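Local coordinates for transcriptional regulator, PadR family (Enterococcus faecalis, PDB 3HHH), which probably binds DNA through a winged helix-turn-helix domain and regulates transcription, as other members of the PadR family do, at residues L19-Y28 with F77-L88. Numbering follows the deposited sequence.
Sequences LAIIQRKETY and FYRLTSSGEAEL
L80 lies against L19, I22 and Q23 where the first long helix of the winged helix-turn-helix domain meets the second wing strand and the helix that follows it. Helix 19-24 runs across strand 77-80 at 95°. The L80 side chain crosses that of L19 at about a right angle, with the two CD2 methyls in contact. L80 CD1 reaches Q23 CB. I22 lays its CG2 branch, anti to the backbone N, on the strand backbone, 3.5 Å from R79 CA. I22 CD1 meets Y78 CB. I22 and Y78 both also touch L53 of helix 46-58. Further along, L88 places CD1 against L19 CB and A20 CB, and CD2 against the Q23 amide.

Past the helix the chain forms a single antiparallel bridge, T27 with Y78. Y78 N donates to T27 O at 2.6 Å, and the return bond from T27 N to Y78 O is weak. T27 O also lies in the plane of the Y78 ring, at its edge. Y28 turns an edge toward the face of F77, an offset edge-to-face pair with planes at 72°. E26 and R79 lie side by side in a long salt bridge. E26 OE1 also bridges to K67 and R79 NH1 to E65, and these are the stronger partners. The extended Q23 side chain crosses that of E85 at about a right angle. Q23 NE2 donates to the syn side of E85 OE1 at 2.7 Å, nearly straight at 175°.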
ATOM      1  N   LEU B  19     -12.731   5.540   2.936  1.00 16.12           N
ATOM      2  CA  LEU B  19     -13.089   6.907   3.303  1.00 16.38           C
ATOM      3  C   LEU B  19     -13.603   7.656   2.072  1.00 16.83           C
ATOM      4  O   LEU B  19     -14.649   8.311   2.127  1.00 16.97           O
ATOM      5  CB  LEU B  19     -11.896   7.651   3.918  1.00 16.21           C
ATOM      6  CG  LEU B  19     -11.420   7.220   5.309  1.00 15.79           C
ATOM      7  CD1 LEU B  19     -10.306   8.146   5.786  1.00 15.45           C
ATOM      8  CD2 LEU B  19     -12.558   7.203   6.314  1.00 14.80           C
ATOM      9  N   ALA B  20     -12.874   7.523   0.962  1.00 17.13           N
ATOM     10  CA  ALA B  20     -13.231   8.155  -0.308  1.00 17.32           C
ATOM     11  C   ALA B  20     -14.654   7.822  -0.738  1.00 17.68           C
ATOM     12  O   ALA B  20     -15.432   8.723  -1.068  1.00 17.70           O
ATOM     13  CB  ALA B  20     -12.252   7.738  -1.394  1.00 17.22           C
ATOM     14  N   ILE B  21     -14.988   6.532  -0.730  1.00 18.04           N
ATOM     15  CA  ILE B  21     -16.320   6.074  -1.134  1.00 18.42           C
ATOM     16  C   ILE B  21     -17.417   6.658  -0.238  1.00 18.93           C
ATOM     17  O   ILE B  21     -18.441   7.127  -0.734  1.00 18.93           O
ATOM     18  CB  ILE B  21     -16.419   4.536  -1.136  1.00 18.36           C
ATOM     19  CG1 ILE B  21     -15.560   3.949  -2.257  1.00 18.24           C
ATOM     20  CG2 ILE B  21     -17.860   4.088  -1.321  1.00 18.21           C
ATOM     21  CD1 ILE B  21     -15.276   2.468  -2.093  1.00 17.51           C
ATOM     22  N   ILE B  22     -17.191   6.645   1.071  1.00 19.59           N
ATOM     23  CA  ILE B  22     -18.158   7.191   2.030  1.00 20.21           C
ATOM     24  C   ILE B  22     -18.375   8.706   1.831  1.00 21.04           C
ATOM     25  O   ILE B  22     -19.503   9.199   1.961  1.00 20.96           O
ATOM     26  CB  ILE B  22     -17.731   6.900   3.494  1.00 20.16           C
ATOM     27  CG1 ILE B  22     -17.717   5.386   3.772  1.00 20.11           C
ATOM     28  CG2 ILE B  22     -18.666   7.575   4.473  1.00 19.69           C
ATOM     29  CD1 ILE B  22     -16.988   4.995   5.056  1.00 19.43           C
ATOM     30  N   GLN B  23     -17.303   9.432   1.508  1.00 22.00           N
ATOM     31  CA  GLN B  23     -17.389  10.878   1.242  1.00 22.86           C
ATOM     32  C   GLN B  23     -18.352  11.196   0.101  1.00 23.65           C
ATOM     33  O   GLN B  23     -19.098  12.170   0.157  1.00 23.62           O
ATOM     34  CB  GLN B  23     -16.016  11.447   0.877  1.00 22.92           C
ATOM     35  CG  GLN B  23     -15.937  12.975   0.942  1.00 23.08           C
ATOM     36  CD  GLN B  23     -14.787  13.546   0.127  1.00 23.25           C
ATOM     37  OE1 GLN B  23     -14.534  13.118  -1.001  1.00 23.43           O
ATOM     38  NE2 GLN B  23     -14.088  14.522   0.694  1.00 22.97           N
ATOM     39  N   ARG B  24     -18.317  10.363  -0.933  1.00 24.71           N
ATOM     40  CA  ARG B  24     -19.089  10.586  -2.148  1.00 25.55           C
ATOM     41  C   ARG B  24     -20.579  10.361  -1.897  1.00 26.25           C
ATOM     42  O   ARG B  24     -21.414  11.154  -2.338  1.00 26.50           O
ATOM     43  CB  ARG B  24     -18.603   9.641  -3.250  1.00 25.61           C
ATOM     44  CG  ARG B  24     -18.251  10.323  -4.561  1.00 26.27           C
ATOM     45  CD  ARG B  24     -18.029   9.293  -5.660  1.00 27.40           C
ATOM     46  NE  ARG B  24     -17.064   8.260  -5.261  1.00 28.49           N
ATOM     47  CZ  ARG B  24     -16.801   7.146  -5.945  1.00 28.74           C
ATOM     48  NH1 ARG B  24     -17.413   6.884  -7.099  1.00 28.88           N
ATOM     49  NH2 ARG B  24     -15.903   6.287  -5.473  1.00 28.83           N
ATOM     50  N   LYS B  25     -20.898   9.280  -1.187  1.00 27.05           N
ATOM     51  CA  LYS B  25     -22.282   8.897  -0.919  1.00 27.62           C
ATOM     52  C   LYS B  25     -22.409   8.170   0.425  1.00 27.99           C
ATOM     53  O   LYS B  25     -21.557   7.347   0.775  1.00 28.01           O
ATOM     54  CB  LYS B  25     -22.789   7.984  -2.042  1.00 27.71           C
ATOM     55  CG  LYS B  25     -24.311   7.807  -2.085  1.00 28.31           C
ATOM     56  CD  LYS B  25     -24.703   6.562  -2.879  1.00 28.83           C
ATOM     57  CE  LYS B  25     -26.203   6.501  -3.130  1.00 29.18           C
ATOM     58  NZ  LYS B  25     -26.578   5.342  -3.998  1.00 29.51           N
ATOM     59  N   GLU B  26     -23.475   8.475   1.170  1.00 28.43           N
ATOM     60  CA  GLU B  26     -23.812   7.717   2.378  1.00 28.72           C
ATOM     61  C   GLU B  26     -24.068   6.267   1.978  1.00 28.86           C
ATOM     62  O   GLU B  26     -24.749   6.006   0.981  1.00 28.92           O
ATOM     63  CB  GLU B  26     -25.047   8.297   3.074  1.00 28.82           C
ATOM     64  CG  GLU B  26     -25.228   7.810   4.512  1.00 29.15           C
ATOM     65  CD  GLU B  26     -26.626   8.038   5.065  1.00 29.60           C
ATOM     66  OE1 GLU B  26     -26.743   8.251   6.291  1.00 29.80           O
ATOM     67  OE2 GLU B  26     -27.605   7.997   4.288  1.00 29.94           O
ATOM     68  N   THR B  27     -23.534   5.327   2.752  1.00 28.93           N
ATOM     69  CA  THR B  27     -23.379   3.963   2.262  1.00 28.99           C
ATOM     70  C   THR B  27     -23.239   2.915   3.367  1.00 28.93           C
ATOM     71  O   THR B  27     -23.046   3.251   4.534  1.00 28.93           O
ATOM     72  CB  THR B  27     -22.124   3.894   1.363  1.00 29.06           C
ATOM     73  OG1 THR B  27     -22.040   2.616   0.723  1.00 29.49           O
ATOM     74  CG2 THR B  27     -20.868   4.144   2.188  1.00 29.05           C
ATOM     75  N   TYR B  28     -23.326   1.645   2.973  1.00 28.80           N
ATOM     76  CA  TYR B  28     -23.128   0.520   3.889  1.00 28.82           C
ATOM     77  C   TYR B  28     -22.250  -0.561   3.243  1.00 28.75           C
ATOM     78  O   TYR B  28     -22.137  -0.636   2.017  1.00 28.69           O
ATOM     79  CB  TYR B  28     -24.474  -0.070   4.316  1.00 28.81           C
ATOM     80  CG  TYR B  28     -25.263  -0.648   3.171  1.00 29.14           C
ATOM     81  CD1 TYR B  28     -25.998   0.176   2.329  1.00 29.35           C
ATOM     82  CD2 TYR B  28     -25.269  -2.019   2.919  1.00 29.50           C
ATOM     83  CE1 TYR B  28     -26.722  -0.341   1.273  1.00 29.66           C
ATOM     84  CE2 TYR B  28     -25.991  -2.549   1.857  1.00 29.44           C
ATOM     85  CZ  TYR B  28     -26.714  -1.701   1.036  1.00 29.69           C
ATOM     86  OH  TYR B  28     -27.436  -2.200  -0.023  1.00 30.26           O
ATOM     87  N   PHE B  77     -25.561   2.501   7.894  1.00 30.13           N
ATOM     88  CA  PHE B  77     -25.101   3.482   6.909  1.00 29.90           C
ATOM     89  C   PHE B  77     -24.034   4.404   7.499  1.00 29.85           C
ATOM     90  O   PHE B  77     -24.091   4.744   8.683  1.00 29.89           O
ATOM     91  CB  PHE B  77     -26.278   4.319   6.398  1.00 29.80           C
ATOM     92  CG  PHE B  77     -27.201   3.568   5.480  1.00 29.60           C
ATOM     93  CD1 PHE B  77     -26.978   3.556   4.111  1.00 29.24           C
ATOM     94  CD2 PHE B  77     -28.294   2.878   5.983  1.00 29.85           C
ATOM     95  CE1 PHE B  77     -27.828   2.869   3.256  1.00 29.36           C
ATOM     96  CE2 PHE B  77     -29.152   2.183   5.134  1.00 29.95           C
ATOM     97  CZ  PHE B  77     -28.915   2.179   3.768  1.00 29.87           C
ATOM     98  N   TYR B  78     -23.082   4.820   6.663  1.00 29.73           N
ATOM     99  CA  TYR B  78     -21.924   5.599   7.114  1.00 29.72           C
ATOM    100  C   TYR B  78     -21.822   6.973   6.453  1.00 29.57           C
ATOM    101  O   TYR B  78     -22.305   7.180   5.341  1.00 29.56           O
ATOM    102  CB  TYR B  78     -20.627   4.830   6.836  1.00 29.77           C
ATOM    103  CG  TYR B  78     -20.502   3.527   7.584  1.00 30.12           C
ATOM    104  CD1 TYR B  78     -19.822   3.461   8.799  1.00 30.44           C
ATOM    105  CD2 TYR B  78     -21.058   2.356   7.077  1.00 30.59           C
ATOM    106  CE1 TYR B  78     -19.704   2.260   9.491  1.00 30.59           C
ATOM    107  CE2 TYR B  78     -20.945   1.150   7.761  1.00 30.90           C
ATOM    108  CZ  TYR B  78     -20.267   1.108   8.964  1.00 30.81           C
ATOM    109  OH  TYR B  78     -20.156  -0.088   9.636  1.00 31.70           O
ATOM    110  N   ARG B  79     -21.172   7.901   7.149  1.00 29.42           N
ATOM    111  CA  ARG B  79     -20.842   9.211   6.597  1.00 29.42           C
ATOM    112  C   ARG B  79     -19.602   9.762   7.296  1.00 29.23           C
ATOM    113  O   ARG B  79     -19.343   9.452   8.459  1.00 29.06           O
ATOM    114  CB  ARG B  79     -22.020  10.185   6.730  1.00 29.61           C
ATOM    115  CG  ARG B  79     -22.532  10.386   8.156  1.00 30.26           C
ATOM    116  CD  ARG B  79     -23.836  11.179   8.186  1.00 31.08           C
ATOM    117  NE  ARG B  79     -24.404  11.261   9.538  1.00 32.27           N
ATOM    118  CZ  ARG B  79     -25.301  10.417  10.060  1.00 32.52           C
ATOM    119  NH1 ARG B  79     -25.772   9.387   9.361  1.00 32.75           N
ATOM    120  NH2 ARG B  79     -25.734  10.606  11.305  1.00 32.37           N
ATOM    121  N   LEU B  80     -18.832  10.572   6.576  1.00 29.09           N
ATOM    122  CA  LEU B  80     -17.590  11.125   7.110  1.00 28.87           C
ATOM    123  C   LEU B  80     -17.850  12.211   8.146  1.00 28.75           C
ATOM    124  O   LEU B  80     -18.731  13.051   7.973  1.00 28.75           O
ATOM    125  CB  LEU B  80     -16.733  11.710   5.986  1.00 28.79           C
ATOM    126  CG  LEU B  80     -16.175  10.740   4.945  1.00 28.69           C
ATOM    127  CD1 LEU B  80     -15.191  11.478   4.054  1.00 27.97           C
ATOM    128  CD2 LEU B  80     -15.510   9.532   5.603  1.00 28.42           C
ATOM    129  N   THR B  81     -17.073  12.181   9.221  1.00 28.62           N
ATOM    130  CA  THR B  81     -17.027  13.283  10.170  1.00 28.48           C
ATOM    131  C   THR B  81     -16.113  14.359   9.587  1.00 28.38           C
ATOM    132  O   THR B  81     -15.533  14.175   8.517  1.00 28.42           O
ATOM    133  CB  THR B  81     -16.471  12.821  11.528  1.00 28.52           C
ATOM    134  OG1 THR B  81     -15.156  12.273  11.347  1.00 28.76           O
ATOM    135  CG2 THR B  81     -17.369  11.763  12.140  1.00 27.96           C
ATOM    136  N   SER B  82     -15.982  15.481  10.287  1.00 28.22           N
ATOM    137  CA  SER B  82     -15.040  16.521   9.881  1.00 28.07           C
ATOM    138  C   SER B  82     -13.599  16.016   9.986  1.00 28.06           C
ATOM    139  O   SER B  82     -12.767  16.305   9.122  1.00 28.03           O
ATOM    140  CB  SER B  82     -15.226  17.779  10.731  1.00 27.94           C
ATOM    141  OG  SER B  82     -16.478  18.382  10.459  1.00 28.03           O
ATOM    142  N   SER B  83     -13.315  15.266  11.050  1.00 28.00           N
ATOM    143  CA  SER B  83     -12.003  14.662  11.249  1.00 27.95           C
ATOM    144  C   SER B  83     -11.725  13.624  10.167  1.00 28.10           C
ATOM    145  O   SER B  83     -10.596  13.495   9.701  1.00 28.25           O
ATOM    146  CB  SER B  83     -11.915  14.009  12.631  1.00 27.92           C
ATOM    147  OG  SER B  83     -12.813  12.916  12.742  1.00 27.81           O
ATOM    148  N   GLY B  84     -12.761  12.884   9.775  1.00 28.15           N
ATOM    149  CA  GLY B  84     -12.650  11.915   8.695  1.00 28.16           C
ATOM    150  C   GLY B  84     -12.274  12.575   7.387  1.00 28.29           C
ATOM    151  O   GLY B  84     -11.307  12.175   6.743  1.00 28.53           O
ATOM    152  N   GLU B  85     -13.041  13.594   6.998  1.00 28.33           N
ATOM    153  CA  GLU B  85     -12.747  14.379   5.797  1.00 28.30           C
ATOM    154  C   GLU B  85     -11.276  14.812   5.822  1.00 28.06           C
ATOM    155  O   GLU B  85     -10.563  14.679   4.824  1.00 28.13           O
ATOM    156  CB  GLU B  85     -13.672  15.602   5.706  1.00 28.43           C
ATOM    157  CG  GLU B  85     -15.180  15.285   5.537  1.00 29.41           C
ATOM    158  CD  GLU B  85     -15.637  15.086   4.079  1.00 30.95           C
ATOM    159  OE1 GLU B  85     -14.830  15.278   3.141  1.00 31.83           O
ATOM    160  OE2 GLU B  85     -16.825  14.738   3.873  1.00 31.47           O
ATOM    161  N   ALA B  86     -10.827  15.300   6.979  1.00 27.77           N
ATOM    162  CA  ALA B  86      -9.430  15.687   7.192  1.00 27.61           C
ATOM    163  C   ALA B  86      -8.457  14.532   6.928  1.00 27.57           C
ATOM    164  O   ALA B  86      -7.427  14.722   6.274  1.00 27.68           O
ATOM    165  CB  ALA B  86      -9.240  16.218   8.611  1.00 27.35           C
ATOM    166  N   GLU B  87      -8.789  13.347   7.439  1.00 27.36           N
ATOM    167  CA  GLU B  87      -7.977  12.144   7.232  1.00 27.19           C
ATOM    168  C   GLU B  87      -7.900  11.777   5.746  1.00 26.98           C
ATOM    169  O   GLU B  87      -6.842  11.388   5.252  1.00 26.95           O
ATOM    170  CB  GLU B  87      -8.545  10.966   8.039  1.00 27.20           C
ATOM    171  CG  GLU B  87      -7.605   9.755   8.167  1.00 27.84           C
ATOM    172  CD  GLU B  87      -6.596   9.860   9.320  1.00 28.72           C
ATOM    173  OE1 GLU B  87      -6.512  10.934   9.971  1.00 28.43           O
ATOM    174  OE2 GLU B  87      -5.887   8.854   9.574  1.00 28.43           O
ATOM    175  N   LEU B  88      -9.024  11.902   5.039  1.00 26.78           N
ATOM    176  CA  LEU B  88      -9.077  11.605   3.606  1.00 26.44           C
ATOM    177  C   LEU B  88      -8.207  12.590   2.812  1.00 26.44           C
ATOM    178  O   LEU B  88      -7.417  12.182   1.960  1.00 26.55           O
ATOM    179  CB  LEU B  88     -10.528  11.629   3.109  1.00 26.17           C
ATOM    180  CG  LEU B  88     -10.785  11.404   1.615  1.00 25.62           C
ATOM    181  CD1 LEU B  88     -10.153  10.108   1.132  1.00 25.27           C
ATOM    182  CD2 LEU B  88     -12.283  11.409   1.332  1.00 24.83           C
TER